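Long-range contacts in carbonic anhydrase (Unidentified, PDB 3R1W), which probably catalyses the reversible hydration of carbon dioxide to bicarbonate, as a trimeric left-handed beta-helix enzyme resembling the gamma-class carbonic anhydrases: residues B[10-14]-B[28-34]; B[125-131]-B[143-149]; B[109-113]-B[165-169]. One frame throughout, in Å; residues are numbered along the deposited sequence.

Contact 1: B[10-14]-B[28-34]; sequences TSVRT and VDRSSVI
The parallel bridge between Val-12 and Ile-34 stacks the first coil of a left-handed parallel beta-helix, the fold of hexapeptide-repeat proteins, on the second. Two backbone bonds carry it: Ile-34 N gives its hydrogen to Ser-11 O (2.7 Å), and Arg-13 N gives its own to Ile-34 O (2.8 Å). Beside them the CB of Ser-11 presses on Ser-32 O, while Ser-11 OG reaches Val-28 O through a water that lies 2.7 Å from each of the two oxygens. Arg-13 runs out extended from CG to NE and lays one guanidinium face over Val-33 CG1, which stands 3.8 Å from Arg-13 CZ. Arg-13 NE donates to Thr-10 O (3.0 Å), exactly in the guanidinium plane, and this helps to fix the group's rotation; across the subunit interface, Arg-13 NH1 makes a salt bridge to Asp-29 of the second subunit. Asp-29 in this chain holds an Asx turn within a type I turn, its OD1 taking the hydrogens of Ser-31 N and Ser-31 OG from opposite faces of the carboxylate. Strand 12-13 is the outermost of its sheet within the chain, with strand 33-35 next and strand 51-54 beyond, and Ile-34 also rests on Val-46 of strand 45-46.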
# COMPACT_ATOMS: atom_id res chain seq x y z
N THR B 10 -8.54 17.42 7.27
CA THR B 10 -7.77 17.85 6.11
C THR B 10 -7.73 16.76 5.05
O THR B 10 -6.70 16.52 4.41
CB THR B 10 -6.33 18.22 6.49
OG1 THR B 10 -5.72 17.11 7.16
CG2 THR B 10 -6.32 19.43 7.42
N SER B 11 -8.86 16.08 4.87
CA SER B 11 -8.96 15.00 3.91
C SER B 11 -9.20 15.52 2.49
O SER B 11 -8.89 14.84 1.51
CB SER B 11 -10.13 14.09 4.29
OG SER B 11 -11.34 14.83 4.33
N VAL B 12 -9.81 16.70 2.39
CA VAL B 12 -10.08 17.30 1.09
C VAL B 12 -9.42 18.68 1.01
O VAL B 12 -9.85 19.63 1.67
CB VAL B 12 -11.60 17.41 0.81
CG1 VAL B 12 -11.83 18.02 -0.57
CG2 VAL B 12 -12.25 16.04 0.89
N ARG B 13 -8.37 18.77 0.20
CA ARG B 13 -7.43 19.89 0.27
C ARG B 13 -7.37 20.71 -1.00
O ARG B 13 -7.24 20.18 -2.10
CB ARG B 13 -6.02 19.35 0.56
CG ARG B 13 -5.89 18.55 1.83
CD ARG B 13 -4.42 18.19 2.02
NE ARG B 13 -4.15 17.16 3.02
CZ ARG B 13 -2.94 16.65 3.21
NH1 ARG B 13 -1.93 17.09 2.47
NH2 ARG B 13 -2.72 15.70 4.12
N THR B 14 -7.46 22.03 -0.82
CA THR B 14 -7.25 22.99 -1.88
C THR B 14 -5.76 23.04 -2.19
O THR B 14 -4.93 22.94 -1.29
CB THR B 14 -7.75 24.37 -1.44
OG1 THR B 14 -9.16 24.31 -1.23
CG2 THR B 14 -7.43 25.43 -2.48
N VAL B 28 -15.94 10.65 1.82
CA VAL B 28 -14.48 10.63 1.89
C VAL B 28 -14.10 10.35 3.33
O VAL B 28 -14.41 11.16 4.22
CB VAL B 28 -13.87 11.97 1.45
CG1 VAL B 28 -12.35 11.92 1.54
CG2 VAL B 28 -14.31 12.31 0.03
N ASP B 29 -13.46 9.22 3.60
CA ASP B 29 -13.05 8.94 4.97
C ASP B 29 -12.12 10.05 5.45
O ASP B 29 -11.33 10.57 4.67
CB ASP B 29 -12.33 7.60 5.08
CG ASP B 29 -12.23 7.13 6.51
OD1 ASP B 29 -11.18 7.37 7.14
OD2 ASP B 29 -13.21 6.57 7.02
N ARG B 30 -12.22 10.40 6.73
CA ARG B 30 -11.40 11.48 7.28
C ARG B 30 -9.91 11.16 7.14
O ARG B 30 -9.09 12.07 7.19
CB ARG B 30 -11.72 11.74 8.75
CG ARG B 30 -11.46 10.55 9.66
CD ARG B 30 -11.63 10.94 11.13
NE ARG B 30 -13.04 11.17 11.49
CZ ARG B 30 -13.82 10.26 12.07
NH1 ARG B 30 -13.36 9.05 12.35
NH2 ARG B 30 -15.08 10.55 12.38
N SER B 31 -9.57 9.89 6.95
CA SER B 31 -8.17 9.46 6.90
C SER B 31 -7.60 9.41 5.49
O SER B 31 -6.40 9.18 5.31
CB SER B 31 -7.99 8.10 7.58
OG SER B 31 -8.50 7.06 6.76
N SER B 32 -8.45 9.63 4.50
CA SER B 32 -7.98 9.68 3.12
C SER B 32 -7.44 11.07 2.80
O SER B 32 -7.61 12.01 3.59
CB SER B 32 -9.09 9.28 2.15
OG SER B 32 -10.11 10.25 2.15
N VAL B 33 -6.77 11.21 1.67
CA VAL B 33 -6.16 12.49 1.29
C VAL B 33 -6.45 12.81 -0.17
O VAL B 33 -5.96 12.12 -1.07
CB VAL B 33 -4.63 12.48 1.53
CG1 VAL B 33 -3.99 13.74 0.94
CG2 VAL B 33 -4.34 12.38 3.02
N ILE B 34 -7.24 13.84 -0.40
CA ILE B 34 -7.57 14.26 -1.76
C ILE B 34 -7.05 15.66 -1.98
O ILE B 34 -7.34 16.57 -1.20
CB ILE B 34 -9.09 14.23 -2.00
CG1 ILE B 34 -9.65 12.83 -1.72
CG2 ILE B 34 -9.41 14.62 -3.44
CD1 ILE B 34 -11.17 12.70 -1.95
O HOH W 1 -8.48 14.68 8.25
O HOH W 2 -13.67 13.64 4.89

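Contact 2: B[125-131]-B[143-149]; sequences VEDEVIV and LESGFVY
Leu-143 CD1 is the central knob here, seated among three valines: Val-131 CG2 at 3.6 Å, Val-125 CG2 at 3.8 Å and Val-129 CG1 slightly farther off. Val-125 and Leu-143 run side by side, whereas Val-131 comes at Leu-143 crosswise. The other methyl, Leu-143 CD2, sits over the centre of the Tyr-149 ring, whose CD1 in turn touches Val-129 CG1. Val-129 CG2, pointing anti to its own carbonyl carbon, pushes into the bend of the turn 144-147 and stops 3.3 Å from Glu-144 O. On the face opposite Val-131 and Tyr-149, Ile-130 and Val-148 stand alongside each other. Extended Glu-126 reaches across so that OE1 accepts from Ser-145 N (2.8 Å), met from above the carboxylate plane. Ser-145 OG donates to Asp-127 O (2.6 Å), and Gly-146 N to Glu-128 O (2.9 Å), both steeply out of the carbonyl planes. Glu-144 N donates to Tyr-149 OH within its own segment. Backbone bonds join the beta-helix coils on both sides of the corner, Glu-126 N to Leu-143 O before it, Ile-130 N to Phe-147 O and Tyr-149 N to Ile-130 O after it, and the corner's side-chain bonds probably stiffen the turn.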
# COMPACT_ATOMS: atom_id res chain seq x y z
N VAL B 125 -8.76 1.36 -20.25
CA VAL B 125 -9.62 0.23 -19.90
C VAL B 125 -11.04 0.52 -20.37
O VAL B 125 -11.68 1.47 -19.90
CB VAL B 125 -9.61 -0.03 -18.38
CG1 VAL B 125 -10.43 -1.28 -18.05
CG2 VAL B 125 -8.18 -0.17 -17.87
N GLU B 126 -11.53 -0.28 -21.30
CA GLU B 126 -12.87 -0.07 -21.83
C GLU B 126 -13.96 -0.46 -20.82
O GLU B 126 -13.67 -0.96 -19.73
CB GLU B 126 -13.03 -0.81 -23.17
CG GLU B 126 -12.07 -0.29 -24.22
CD GLU B 126 -12.22 -0.97 -25.58
OE1 GLU B 126 -13.04 -1.90 -25.71
OE2 GLU B 126 -11.49 -0.57 -26.51
N ASP B 127 -15.22 -0.22 -21.18
CA ASP B 127 -16.37 -0.58 -20.34
C ASP B 127 -16.42 -2.08 -20.07
O ASP B 127 -16.04 -2.88 -20.92
CB ASP B 127 -17.68 -0.22 -21.04
CG ASP B 127 -17.89 1.27 -21.21
OD1 ASP B 127 -17.05 2.08 -20.73
OD2 ASP B 127 -18.92 1.64 -21.83
N GLU B 128 -16.92 -2.45 -18.90
CA GLU B 128 -17.22 -3.85 -18.60
C GLU B 128 -16.01 -4.76 -18.74
O GLU B 128 -16.05 -5.79 -19.42
CB GLU B 128 -18.44 -4.32 -19.43
CG GLU B 128 -19.67 -3.47 -19.12
CD GLU B 128 -20.93 -3.87 -19.88
OE1 GLU B 128 -20.86 -4.75 -20.77
OE2 GLU B 128 -22.00 -3.30 -19.58
N VAL B 129 -14.92 -4.37 -18.08
CA VAL B 129 -13.70 -5.16 -18.06
C VAL B 129 -13.42 -5.53 -16.61
O VAL B 129 -13.73 -4.77 -15.70
CB VAL B 129 -12.51 -4.32 -18.59
CG1 VAL B 129 -11.19 -4.96 -18.21
CG2 VAL B 129 -12.64 -4.12 -20.11
N ILE B 130 -12.86 -6.72 -16.40
CA ILE B 130 -12.36 -7.12 -15.09
C ILE B 130 -10.84 -7.17 -15.13
O ILE B 130 -10.27 -7.85 -15.98
CB ILE B 130 -12.90 -8.50 -14.66
CG1 ILE B 130 -14.41 -8.42 -14.37
CG2 ILE B 130 -12.15 -9.00 -13.43
CD1 ILE B 130 -15.06 -9.78 -14.16
N VAL B 131 -10.20 -6.44 -14.22
CA VAL B 131 -8.76 -6.52 -14.04
C VAL B 131 -8.52 -7.32 -12.76
O VAL B 131 -8.92 -6.89 -11.67
CB VAL B 131 -8.09 -5.13 -13.94
CG1 VAL B 131 -6.57 -5.26 -13.70
CG2 VAL B 131 -8.37 -4.31 -15.20
N LEU B 143 -7.43 -2.33 -22.86
CA LEU B 143 -8.20 -3.49 -22.40
C LEU B 143 -9.57 -3.50 -23.06
O LEU B 143 -10.38 -2.59 -22.84
CB LEU B 143 -8.33 -3.50 -20.88
CG LEU B 143 -7.04 -3.48 -20.07
CD1 LEU B 143 -7.32 -3.83 -18.61
CD2 LEU B 143 -5.99 -4.43 -20.64
N GLU B 144 -9.84 -4.53 -23.85
CA GLU B 144 -11.05 -4.58 -24.66
C GLU B 144 -12.28 -4.91 -23.84
O GLU B 144 -12.24 -5.78 -22.97
CB GLU B 144 -10.90 -5.61 -25.79
CG GLU B 144 -9.71 -5.35 -26.69
CD GLU B 144 -9.49 -6.46 -27.72
OE1 GLU B 144 -10.38 -7.33 -27.86
OE2 GLU B 144 -8.43 -6.45 -28.38
N SER B 145 -13.38 -4.22 -24.13
CA SER B 145 -14.64 -4.41 -23.43
C SER B 145 -15.08 -5.88 -23.38
O SER B 145 -14.98 -6.61 -24.37
CB SER B 145 -15.73 -3.56 -24.07
OG SER B 145 -16.91 -3.57 -23.29
N GLY B 146 -15.56 -6.30 -22.21
CA GLY B 146 -16.19 -7.61 -22.07
C GLY B 146 -15.21 -8.73 -21.79
O GLY B 146 -15.53 -9.90 -21.98
N PHE B 147 -14.01 -8.38 -21.33
CA PHE B 147 -13.00 -9.40 -21.06
C PHE B 147 -12.39 -9.31 -19.67
O PHE B 147 -12.42 -8.26 -19.03
CB PHE B 147 -11.88 -9.34 -22.09
CG PHE B 147 -12.29 -9.82 -23.45
CD1 PHE B 147 -12.80 -8.93 -24.38
CD2 PHE B 147 -12.18 -11.16 -23.78
CE1 PHE B 147 -13.19 -9.37 -25.63
CE2 PHE B 147 -12.56 -11.61 -25.04
CZ PHE B 147 -13.07 -10.71 -25.96
N VAL B 148 -11.85 -10.44 -19.22
CA VAL B 148 -11.08 -10.53 -18.00
C VAL B 148 -9.60 -10.48 -18.35
O VAL B 148 -9.14 -11.21 -19.24
CB VAL B 148 -11.36 -11.85 -17.25
CG1 VAL B 148 -10.47 -11.95 -16.03
CG2 VAL B 148 -12.82 -11.95 -16.87
N TYR B 149 -8.86 -9.63 -17.66
CA TYR B 149 -7.41 -9.54 -17.85
C TYR B 149 -6.69 -9.91 -16.57
O TYR B 149 -7.13 -9.56 -15.48
CB TYR B 149 -7.03 -8.13 -18.29
CG TYR B 149 -7.38 -7.84 -19.74
CD1 TYR B 149 -8.66 -7.44 -20.11
CD2 TYR B 149 -6.41 -7.96 -20.74
CE1 TYR B 149 -8.97 -7.17 -21.44
CE2 TYR B 149 -6.71 -7.70 -22.06
CZ TYR B 149 -7.99 -7.31 -22.41
OH TYR B 149 -8.27 -7.04 -23.73

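Contact 3: B[109-113]-B[165-169]; sequences NRVLI and RSFFT
With chi1 near -65°, the ring of Phe-168 swings anti to its carbonyl carbon and turns one face onto the backbone of Arg-110. The carbonyl oxygen Arg-110 O stands over the ring centre, 3.3 Å from Phe-168 CD1, while the base of the arginine packs on the base of the phenylalanine, CB to CB at 3.6 Å. Farther along, Arg-110 CD lies beside Thr-169 OG1, and from there the bend at chi3 (-60°) turns Arg-110 NE to 3.4 Å from Arg-165 NH2. These two nitrogens are both donors and do not bond to each other; they gather round Glu-128 OE2, which forms a salt bridge with each, so the carboxylate probably offsets their charges. The contact belongs to the C-terminal helix 162-184, which lies along the flank of the left-handed beta-helix. Its segment crosses strand 111-113 at 82° with the axes 8.4 Å apart. Leu-112 points toward the helix and touches both aromatic residues: its CB lies 4.1 Å from Phe-168 CE1, and its CD1 approaches Phe-167 CD2 to 4.0 Å, the side chains of Leu-112 and Phe-167 meeting at about a right angle. Ile-130 of the neighbouring strand also touches Phe-168. The ring of Phe-167 stacks edge-to-face with Tyr-81 of the third subunit, to whose hydroxyl Ser-166 OG is hydrogen-bonded.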
# COMPACT_ATOMS: atom_id res chain seq x y z
N ASN B 109 -16.75 2.73 -17.94
CA ASN B 109 -17.83 2.47 -16.99
C ASN B 109 -17.99 0.99 -16.69
O ASN B 109 -17.74 0.14 -17.55
CB ASN B 109 -19.15 3.00 -17.54
CG ASN B 109 -19.08 4.45 -17.96
OD1 ASN B 109 -18.53 5.30 -17.26
ND2 ASN B 109 -19.64 4.75 -19.13
N ARG B 110 -18.44 0.68 -15.48
CA ARG B 110 -18.75 -0.69 -15.08
C ARG B 110 -17.51 -1.56 -15.21
O ARG B 110 -17.41 -2.43 -16.08
CB ARG B 110 -19.94 -1.24 -15.89
CG ARG B 110 -21.23 -0.48 -15.64
CD ARG B 110 -22.41 -1.06 -16.41
NE ARG B 110 -22.17 -1.04 -17.85
CZ ARG B 110 -22.32 0.03 -18.63
NH1 ARG B 110 -22.71 1.19 -18.12
NH2 ARG B 110 -22.08 -0.06 -19.94
N VAL B 111 -16.53 -1.28 -14.35
CA VAL B 111 -15.22 -1.91 -14.42
C VAL B 111 -14.82 -2.36 -13.01
O VAL B 111 -15.06 -1.65 -12.04
CB VAL B 111 -14.17 -0.92 -14.98
CG1 VAL B 111 -12.77 -1.49 -14.86
CG2 VAL B 111 -14.49 -0.57 -16.44
N LEU B 112 -14.24 -3.56 -12.92
CA LEU B 112 -13.70 -4.08 -11.67
C LEU B 112 -12.19 -4.02 -11.73
O LEU B 112 -11.57 -4.71 -12.54
CB LEU B 112 -14.11 -5.54 -11.50
CG LEU B 112 -14.98 -5.99 -10.33
CD1 LEU B 112 -15.11 -7.51 -10.35
CD2 LEU B 112 -14.39 -5.52 -9.01
N ILE B 113 -11.58 -3.21 -10.87
CA ILE B 113 -10.13 -3.20 -10.76
C ILE B 113 -9.74 -3.94 -9.48
O ILE B 113 -10.03 -3.49 -8.39
CB ILE B 113 -9.57 -1.76 -10.78
CG1 ILE B 113 -9.81 -1.14 -12.16
CG2 ILE B 113 -8.07 -1.75 -10.47
CD1 ILE B 113 -9.96 0.34 -12.12
N ARG B 165 -21.06 -9.76 -15.69
CA ARG B 165 -21.60 -8.54 -16.26
C ARG B 165 -22.56 -7.86 -15.29
O ARG B 165 -22.53 -6.65 -15.11
CB ARG B 165 -22.32 -8.82 -17.58
CG ARG B 165 -22.56 -7.58 -18.42
CD ARG B 165 -23.96 -6.99 -18.23
NE ARG B 165 -23.96 -5.58 -18.57
CZ ARG B 165 -24.64 -4.65 -17.91
NH1 ARG B 165 -25.41 -4.99 -16.89
NH2 ARG B 165 -24.56 -3.39 -18.29
N SER B 166 -23.42 -8.64 -14.65
CA SER B 166 -24.38 -8.07 -13.71
C SER B 166 -23.69 -7.59 -12.43
O SER B 166 -24.21 -6.72 -11.74
CB SER B 166 -25.50 -9.07 -13.38
OG SER B 166 -25.06 -10.08 -12.49
N PHE B 167 -22.52 -8.14 -12.13
CA PHE B 167 -21.84 -7.78 -10.88
C PHE B 167 -21.27 -6.37 -10.87
O PHE B 167 -21.14 -5.77 -9.81
CB PHE B 167 -20.75 -8.79 -10.52
CG PHE B 167 -20.10 -8.53 -9.19
CD1 PHE B 167 -20.70 -8.94 -8.01
CD2 PHE B 167 -18.89 -7.84 -9.13
CE1 PHE B 167 -20.10 -8.69 -6.78
CE2 PHE B 167 -18.28 -7.59 -7.90
CZ PHE B 167 -18.90 -8.02 -6.72
N PHE B 168 -20.92 -5.83 -12.04
CA PHE B 168 -20.37 -4.48 -12.07
C PHE B 168 -21.33 -3.52 -11.35
O PHE B 168 -20.92 -2.72 -10.52
CB PHE B 168 -20.15 -3.98 -13.50
CG PHE B 168 -19.11 -4.75 -14.27
CD1 PHE B 168 -17.81 -4.84 -13.82
CD2 PHE B 168 -19.44 -5.35 -15.48
CE1 PHE B 168 -16.85 -5.54 -14.53
CE2 PHE B 168 -18.49 -6.05 -16.21
CZ PHE B 168 -17.18 -6.14 -15.74
N THR B 169 -22.61 -3.61 -11.71
CA THR B 169 -23.62 -2.72 -11.16
C THR B 169 -24.03 -3.15 -9.76
O THR B 169 -24.23 -2.32 -8.88
CB THR B 169 -24.87 -2.68 -12.07
OG1 THR B 169 -24.53 -1.99 -13.28
CG2 THR B 169 -26.01 -1.97 -11.39

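Contacts 1 and 2 are both coil-on-coil pairings of the beta-helix, at opposite ends of it, with centres 30 Å apart. Contact 1 is the more buried, and other subunits reach it, Arg-13 and Asp-29 taking part in salt bridges between chains; contact 2 meets no other chain and relies on an apolar interior with a polar rim. Contact 3, partly buried like contact 2, differs in kind, a helix laid across a strand with no hydrogen bond between its segments. It touches contact 2 directly: strands 111-113 and 130-131 are neighbours in one sheet, Val-131 N lies 2.8 Å from Leu-112 O, and Glu-128 is a residue the two share.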